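Local coordinates for protein acetyl-CoA acetyltransferase (Mycobacterium smegmatis, PDB 4EGV) that is a monomeric thiolase-like protein of type 1 that may act as an acyltransferase, though its reaction is not established, at residues Tyr213-Phe224 / Leu342-Phe351. Sequence-based numbering, arbitrary orientation.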
ATOM      1  N   TYR A 213     -19.104   7.604   9.876  1.00 50.04           N
ATOM      2  CA  TYR A 213     -17.811   7.248   9.338  1.00 48.79           C
ATOM      3  C   TYR A 213     -17.580   5.765   9.465  1.00 48.40           C
ATOM      4  O   TYR A 213     -17.065   5.133   8.571  1.00 48.01           O
ATOM      5  CB  TYR A 213     -16.720   8.010  10.053  1.00 48.58           C
ATOM      6  CG  TYR A 213     -15.437   7.996   9.281  1.00 48.58           C
ATOM      7  CD1 TYR A 213     -15.189   8.930   8.273  1.00 47.86           C
ATOM      8  CD2 TYR A 213     -14.464   7.026   9.534  1.00 48.72           C
ATOM      9  CE1 TYR A 213     -14.015   8.895   7.562  1.00 48.34           C
ATOM     10  CE2 TYR A 213     -13.297   6.977   8.819  1.00 47.26           C
ATOM     11  CZ  TYR A 213     -13.068   7.903   7.838  1.00 47.72           C
ATOM     12  OH  TYR A 213     -11.877   7.827   7.148  1.00 46.47           O
ATOM     13  N   ARG A 214     -17.970   5.195  10.585  1.00 48.09           N
ATOM     14  CA  ARG A 214     -17.854   3.772  10.734  1.00 48.05           C
ATOM     15  C   ARG A 214     -18.663   3.016   9.666  1.00 47.40           C
ATOM     16  O   ARG A 214     -18.254   1.960   9.211  1.00 46.85           O
ATOM     17  CB  ARG A 214     -18.207   3.345  12.159  1.00 48.63           C
ATOM     18  CG  ARG A 214     -17.871   1.902  12.415  1.00 50.68           C
ATOM     19  CD  ARG A 214     -17.319   1.539  13.750  1.00 54.51           C
ATOM     20  NE  ARG A 214     -18.281   1.305  14.830  1.00 57.11           N
ATOM     21  CZ  ARG A 214     -18.344   2.044  15.929  1.00 58.62           C
ATOM     22  NH1 ARG A 214     -17.542   3.075  16.101  1.00 60.58           N
ATOM     23  NH2 ARG A 214     -19.209   1.765  16.866  1.00 59.16           N
ATOM     24  N   LEU A 215     -19.779   3.593   9.227  1.00 47.09           N
ATOM     25  CA  LEU A 215     -20.582   3.001   8.150  1.00 46.41           C
ATOM     26  C   LEU A 215     -19.877   3.108   6.803  1.00 45.84           C
ATOM     27  O   LEU A 215     -19.909   2.167   5.996  1.00 45.54           O
ATOM     28  CB  LEU A 215     -21.983   3.632   8.097  1.00 46.62           C
ATOM     29  CG  LEU A 215     -22.954   3.267   6.967  1.00 46.53           C
ATOM     30  CD1 LEU A 215     -23.595   1.923   7.175  1.00 44.59           C
ATOM     31  CD2 LEU A 215     -24.013   4.340   6.774  1.00 46.48           C
ATOM     32  N   ALA A 216     -19.246   4.254   6.562  1.00 45.17           N
ATOM     33  CA  ALA A 216     -18.535   4.463   5.323  1.00 45.13           C
ATOM     34  C   ALA A 216     -17.425   3.427   5.149  1.00 45.23           C
ATOM     35  O   ALA A 216     -17.274   2.861   4.065  1.00 44.87           O
ATOM     36  CB  ALA A 216     -17.981   5.887   5.260  1.00 44.90           C
HETATM   37  N   MSE A 217     -16.661   3.192   6.226  1.00 45.36           N
HETATM   38  CA  MSE A 217     -15.584   2.199   6.273  1.00 45.51           C
HETATM   39  C   MSE A 217     -16.059   0.768   6.036  1.00 45.19           C
HETATM   40  O   MSE A 217     -15.393  -0.013   5.366  1.00 45.08           O
HETATM   41  CB  MSE A 217     -14.897   2.217   7.621  1.00 45.77           C
HETATM   42  CG  MSE A 217     -13.991   3.355   7.873  1.00 47.91           C
HETATM   43 SE   MSE A 217     -12.958   3.167   9.578  1.00 52.66          SE
HETATM   44  CE  MSE A 217     -14.290   2.539  10.850  1.00 50.92           C
ATOM     45  N   ALA A 218     -17.176   0.403   6.641  1.00 44.93           N
ATOM     46  CA  ALA A 218     -17.736  -0.898   6.427  1.00 44.97           C
ATOM     47  C   ALA A 218     -18.263  -1.049   5.000  1.00 45.03           C
ATOM     48  O   ALA A 218     -18.152  -2.118   4.435  1.00 44.56           O
ATOM     49  CB  ALA A 218     -18.798  -1.165   7.445  1.00 45.05           C
ATOM     50  N   GLU A 219     -18.796   0.025   4.418  1.00 45.48           N
ATOM     51  CA  GLU A 219     -19.311  -0.003   3.039  1.00 46.81           C
ATOM     52  C   GLU A 219     -18.249  -0.021   1.963  1.00 46.02           C
ATOM     53  O   GLU A 219     -18.471  -0.523   0.863  1.00 45.64           O
ATOM     54  CB  GLU A 219     -20.301   1.133   2.774  1.00 47.77           C
ATOM     55  CG  GLU A 219     -21.706   0.775   3.230  1.00 52.11           C
ATOM     56  CD  GLU A 219     -22.779   1.757   2.796  1.00 58.29           C
ATOM     57  OE1 GLU A 219     -22.581   2.993   2.915  1.00 59.55           O
ATOM     58  OE2 GLU A 219     -23.853   1.266   2.373  1.00 60.12           O
ATOM     59  N   LEU A 220     -17.097   0.537   2.304  1.00 45.51           N
ATOM     60  CA  LEU A 220     -15.915   0.441   1.502  1.00 44.77           C
ATOM     61  C   LEU A 220     -15.357  -0.988   1.510  1.00 44.60           C
ATOM     62  O   LEU A 220     -15.048  -1.535   0.445  1.00 44.20           O
ATOM     63  CB  LEU A 220     -14.877   1.439   2.009  1.00 44.69           C
ATOM     64  CG  LEU A 220     -13.561   1.470   1.252  1.00 43.96           C
ATOM     65  CD1 LEU A 220     -13.740   2.109  -0.057  1.00 43.55           C
ATOM     66  CD2 LEU A 220     -12.558   2.168   2.059  1.00 42.94           C
ATOM     67  N   PHE A 221     -15.264  -1.587   2.696  1.00 44.17           N
ATOM     68  CA  PHE A 221     -14.545  -2.855   2.885  1.00 44.23           C
ATOM     69  C   PHE A 221     -15.282  -4.163   2.622  1.00 43.89           C
ATOM     70  O   PHE A 221     -14.620  -5.192   2.385  1.00 43.19           O
ATOM     71  CB  PHE A 221     -13.908  -2.919   4.273  1.00 44.55           C
ATOM     72  CG  PHE A 221     -12.471  -2.474   4.317  1.00 44.58           C
ATOM     73  CD1 PHE A 221     -11.965  -1.578   3.386  1.00 45.33           C
ATOM     74  CD2 PHE A 221     -11.638  -2.914   5.331  1.00 45.24           C
ATOM     75  CE1 PHE A 221     -10.651  -1.168   3.450  1.00 45.55           C
ATOM     76  CE2 PHE A 221     -10.326  -2.476   5.406  1.00 45.64           C
ATOM     77  CZ  PHE A 221      -9.833  -1.618   4.453  1.00 44.80           C
ATOM     78  N   ALA A 222     -16.618  -4.139   2.674  1.00 43.90           N
ATOM     79  CA  ALA A 222     -17.405  -5.372   2.473  1.00 43.61           C
ATOM     80  C   ALA A 222     -17.249  -5.952   1.061  1.00 43.43           C
ATOM     81  O   ALA A 222     -17.040  -7.168   0.919  1.00 42.97           O
ATOM     82  CB  ALA A 222     -18.856  -5.194   2.859  1.00 43.48           C
ATOM     83  N   PRO A 223     -17.320  -5.089   0.017  1.00 43.46           N
ATOM     84  CA  PRO A 223     -17.029  -5.532  -1.341  1.00 43.76           C
ATOM     85  C   PRO A 223     -15.617  -6.120  -1.522  1.00 43.69           C
ATOM     86  O   PRO A 223     -15.436  -7.022  -2.332  1.00 43.73           O
ATOM     87  CB  PRO A 223     -17.170  -4.246  -2.165  1.00 43.74           C
ATOM     88  CG  PRO A 223     -18.013  -3.375  -1.384  1.00 43.62           C
ATOM     89  CD  PRO A 223     -17.816  -3.697   0.034  1.00 43.44           C
ATOM     90  N   PHE A 224     -14.644  -5.588  -0.786  1.00 43.43           N
ATOM     91  CA  PHE A 224     -13.310  -6.199  -0.639  1.00 42.99           C
ATOM     92  C   PHE A 224     -13.300  -7.667  -0.157  1.00 42.39           C
ATOM     93  O   PHE A 224     -12.709  -8.526  -0.810  1.00 41.79           O
ATOM     94  CB  PHE A 224     -12.444  -5.350   0.280  1.00 42.90           C
ATOM     95  CG  PHE A 224     -11.901  -4.142  -0.368  1.00 43.42           C
ATOM     96  CD1 PHE A 224     -10.539  -3.982  -0.526  1.00 46.01           C
ATOM     97  CD2 PHE A 224     -12.733  -3.167  -0.837  1.00 43.85           C
ATOM     98  CE1 PHE A 224     -10.023  -2.851  -1.148  1.00 46.51           C
ATOM     99  CE2 PHE A 224     -12.224  -2.048  -1.465  1.00 44.21           C
ATOM    100  CZ  PHE A 224     -10.883  -1.884  -1.611  1.00 45.03           C
ATOM    101  N   LEU A 342      -6.153  -1.261  -5.496  1.00 39.63           N
ATOM    102  CA  LEU A 342      -5.723  -0.195  -4.605  1.00 39.70           C
ATOM    103  C   LEU A 342      -5.329  -0.786  -3.265  1.00 39.52           C
ATOM    104  O   LEU A 342      -6.019  -1.631  -2.711  1.00 39.25           O
ATOM    105  CB  LEU A 342      -6.824   0.882  -4.467  1.00 39.65           C
ATOM    106  CG  LEU A 342      -6.982   2.021  -5.485  1.00 39.84           C
ATOM    107  CD1 LEU A 342      -6.265   1.858  -6.787  1.00 37.75           C
ATOM    108  CD2 LEU A 342      -8.452   2.340  -5.718  1.00 40.40           C
ATOM    109  N   TYR A 343      -4.184  -0.367  -2.771  1.00 39.75           N
ATOM    110  CA  TYR A 343      -3.661  -0.905  -1.546  1.00 40.16           C
ATOM    111  C   TYR A 343      -4.541  -0.500  -0.354  1.00 40.70           C
ATOM    112  O   TYR A 343      -4.877   0.678  -0.174  1.00 39.51           O
ATOM    113  CB  TYR A 343      -2.241  -0.409  -1.371  1.00 40.18           C
ATOM    114  CG  TYR A 343      -1.457  -1.042  -0.252  1.00 39.84           C
ATOM    115  CD1 TYR A 343      -0.475  -2.010  -0.532  1.00 40.12           C
ATOM    116  CD2 TYR A 343      -1.666  -0.667   1.083  1.00 39.49           C
ATOM    117  CE1 TYR A 343       0.255  -2.595   0.471  1.00 40.83           C
ATOM    118  CE2 TYR A 343      -0.947  -1.244   2.113  1.00 41.38           C
ATOM    119  CZ  TYR A 343       0.020  -2.215   1.802  1.00 41.78           C
ATOM    120  OH  TYR A 343       0.753  -2.787   2.821  1.00 40.73           O
ATOM    121  N   SER A 344      -4.855  -1.491   0.482  1.00 41.94           N
ATOM    122  CA  SER A 344      -5.896  -1.387   1.503  1.00 42.96           C
ATOM    123  C   SER A 344      -5.594  -2.095   2.825  1.00 43.72           C
ATOM    124  O   SER A 344      -6.337  -3.009   3.212  1.00 44.70           O
ATOM    125  CB  SER A 344      -7.208  -1.960   0.924  1.00 42.77           C
ATOM    126  OG  SER A 344      -7.046  -3.305   0.476  1.00 41.56           O
ATOM    127  N   CYS A 345      -4.544  -1.716   3.547  1.00 44.12           N
ATOM    128  CA  CYS A 345      -4.364  -2.361   4.872  1.00 44.65           C
ATOM    129  C   CYS A 345      -5.475  -1.769   5.779  1.00 43.35           C
ATOM    130  O   CYS A 345      -6.161  -2.456   6.515  1.00 42.47           O
ATOM    131  CB  CYS A 345      -2.928  -2.174   5.413  1.00 45.25           C
ATOM    132  SG  CYS A 345      -2.214  -3.484   6.563  1.00 50.46           S
ATOM    133  N   PHE A 346      -5.674  -0.468   5.623  1.00 42.92           N
ATOM    134  CA  PHE A 346      -6.706   0.293   6.303  1.00 41.71           C
ATOM    135  C   PHE A 346      -7.532   1.046   5.260  1.00 40.53           C
ATOM    136  O   PHE A 346      -7.137   1.201   4.134  1.00 40.03           O
ATOM    137  CB  PHE A 346      -6.024   1.252   7.283  1.00 42.06           C
ATOM    138  CG  PHE A 346      -5.116   0.555   8.275  1.00 42.61           C
ATOM    139  CD1 PHE A 346      -5.649   0.027   9.458  1.00 42.24           C
ATOM    140  CD2 PHE A 346      -3.760   0.384   8.014  1.00 42.79           C
ATOM    141  CE1 PHE A 346      -4.842  -0.646  10.368  1.00 41.82           C
ATOM    142  CE2 PHE A 346      -2.944  -0.283   8.905  1.00 41.46           C
ATOM    143  CZ  PHE A 346      -3.475  -0.804  10.087  1.00 42.23           C
ATOM    144  N   PRO A 347      -8.716   1.480   5.624  1.00 39.92           N
ATOM    145  CA  PRO A 347      -9.555   2.219   4.720  1.00 39.40           C
ATOM    146  C   PRO A 347      -8.956   3.520   4.159  1.00 38.50           C
ATOM    147  O   PRO A 347      -9.177   3.851   2.999  1.00 38.25           O
ATOM    148  CB  PRO A 347     -10.767   2.540   5.588  1.00 39.35           C
ATOM    149  CG  PRO A 347     -10.850   1.450   6.482  1.00 39.53           C
ATOM    150  CD  PRO A 347      -9.460   1.101   6.828  1.00 40.44           C
ATOM    151  N   PHE A 348      -8.211   4.240   4.978  1.00 37.67           N
ATOM    152  CA  PHE A 348      -7.698   5.524   4.615  1.00 37.22           C
ATOM    153  C   PHE A 348      -7.024   5.639   3.230  1.00 37.10           C
ATOM    154  O   PHE A 348      -7.380   6.524   2.456  1.00 37.41           O
ATOM    155  CB  PHE A 348      -6.811   6.094   5.725  1.00 37.08           C
ATOM    156  CG  PHE A 348      -6.189   7.381   5.353  1.00 37.92           C
ATOM    157  CD1 PHE A 348      -6.889   8.609   5.521  1.00 39.12           C
ATOM    158  CD2 PHE A 348      -4.929   7.399   4.725  1.00 38.01           C
ATOM    159  CE1 PHE A 348      -6.319   9.853   5.104  1.00 39.36           C
ATOM    160  CE2 PHE A 348      -4.327   8.645   4.297  1.00 38.25           C
ATOM    161  CZ  PHE A 348      -5.031   9.876   4.490  1.00 38.35           C
ATOM    162  N   PRO A 349      -6.037   4.780   2.909  1.00 36.90           N
ATOM    163  CA  PRO A 349      -5.314   4.994   1.656  1.00 36.60           C
ATOM    164  C   PRO A 349      -6.145   4.683   0.427  1.00 36.50           C
ATOM    165  O   PRO A 349      -5.755   5.062  -0.683  1.00 36.02           O
ATOM    166  CB  PRO A 349      -4.106   4.044   1.765  1.00 36.35           C
ATOM    167  CG  PRO A 349      -4.465   3.100   2.748  1.00 36.86           C
ATOM    168  CD  PRO A 349      -5.437   3.693   3.692  1.00 36.77           C
ATOM    169  N   VAL A 350      -7.268   3.993   0.633  1.00 36.57           N
ATOM    170  CA  VAL A 350      -8.235   3.748  -0.422  1.00 37.44           C
ATOM    171  C   VAL A 350      -9.136   4.940  -0.553  1.00 37.78           C
ATOM    172  O   VAL A 350      -9.234   5.501  -1.617  1.00 37.74           O
ATOM    173  CB  VAL A 350      -9.080   2.477  -0.210  1.00 37.39           C
ATOM    174  CG1 VAL A 350     -10.054   2.313  -1.349  1.00 37.06           C
ATOM    175  CG2 VAL A 350      -8.205   1.256  -0.111  1.00 37.09           C
ATOM    176  N   PHE A 351      -9.768   5.333   0.542  1.00 38.79           N
ATOM    177  CA  PHE A 351     -10.553   6.567   0.608  1.00 40.20           C
ATOM    178  C   PHE A 351      -9.844   7.727  -0.063  1.00 41.03           C
ATOM    179  O   PHE A 351     -10.422   8.447  -0.845  1.00 40.59           O
ATOM    180  CB  PHE A 351     -10.812   6.959   2.063  1.00 40.11           C
ATOM    181  CG  PHE A 351     -11.989   6.280   2.678  1.00 40.19           C
ATOM    182  CD1 PHE A 351     -13.138   6.022   1.933  1.00 40.40           C
ATOM    183  CD2 PHE A 351     -11.975   5.930   4.018  1.00 39.44           C
ATOM    184  CE1 PHE A 351     -14.232   5.405   2.508  1.00 40.13           C
ATOM    185  CE2 PHE A 351     -13.060   5.324   4.597  1.00 40.11           C
ATOM    186  CZ  PHE A 351     -14.192   5.065   3.838  1.00 40.49           C
TER
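Phe-351 packs as a knob into a hole on helix 210-230 in this thiolase fold: its ring enters a hollow walled by Tyr-213, Ala-216, Met-217 and Leu-220. The ring's surroundings bear this out. Leu-220 CD2 stands over the centre of the ring, 3.7 Å from the Phe-351 centroid and 14° off the normal, a CH-pi contact over the face. Meanwhile the ring edge probes the helix backbone, with CZ of Phe-351 3.8 Å from Ala-216 O and the N of Met-217 also near the ring plane. Tyr-213 closes the hole obliquely, the two ring planes inclined at 57°; its hydroxyl, hydrogen-bonded to Glu-199 of helix 191-206, lies beside CD2 and CE2 of Phe-351. Arg-202 of that same helix makes a cation-pi contact with the Phe-351 ring, so the knob is held by two helices.

The second bump is Pro-347, where the chain passes from strand 337-342 to helix 348-357. Its CG lies over one face of Phe-221, offset toward the rim, 4.1 Å from the ring centroid, while Met-217 CG meets the same proline carbon at 3.9 Å. Proline thus wedges between the phenylalanine and the selenomethionine. With CG of Leu-220 anti to the backbone N (chi1 -180°), its branches reach across: CD2 touches Phe-351 and Pro-347, whereas CD1 meets Val-350 CG1 at 3.9 Å.

Farther along the helix the fit passes to Phe-224, whose ring also touches Phe-375 of helix 373-376. Ser-344 approaches it at the rim, near the ring plane, with OG 3.4 Å from CE1 of Phe-224.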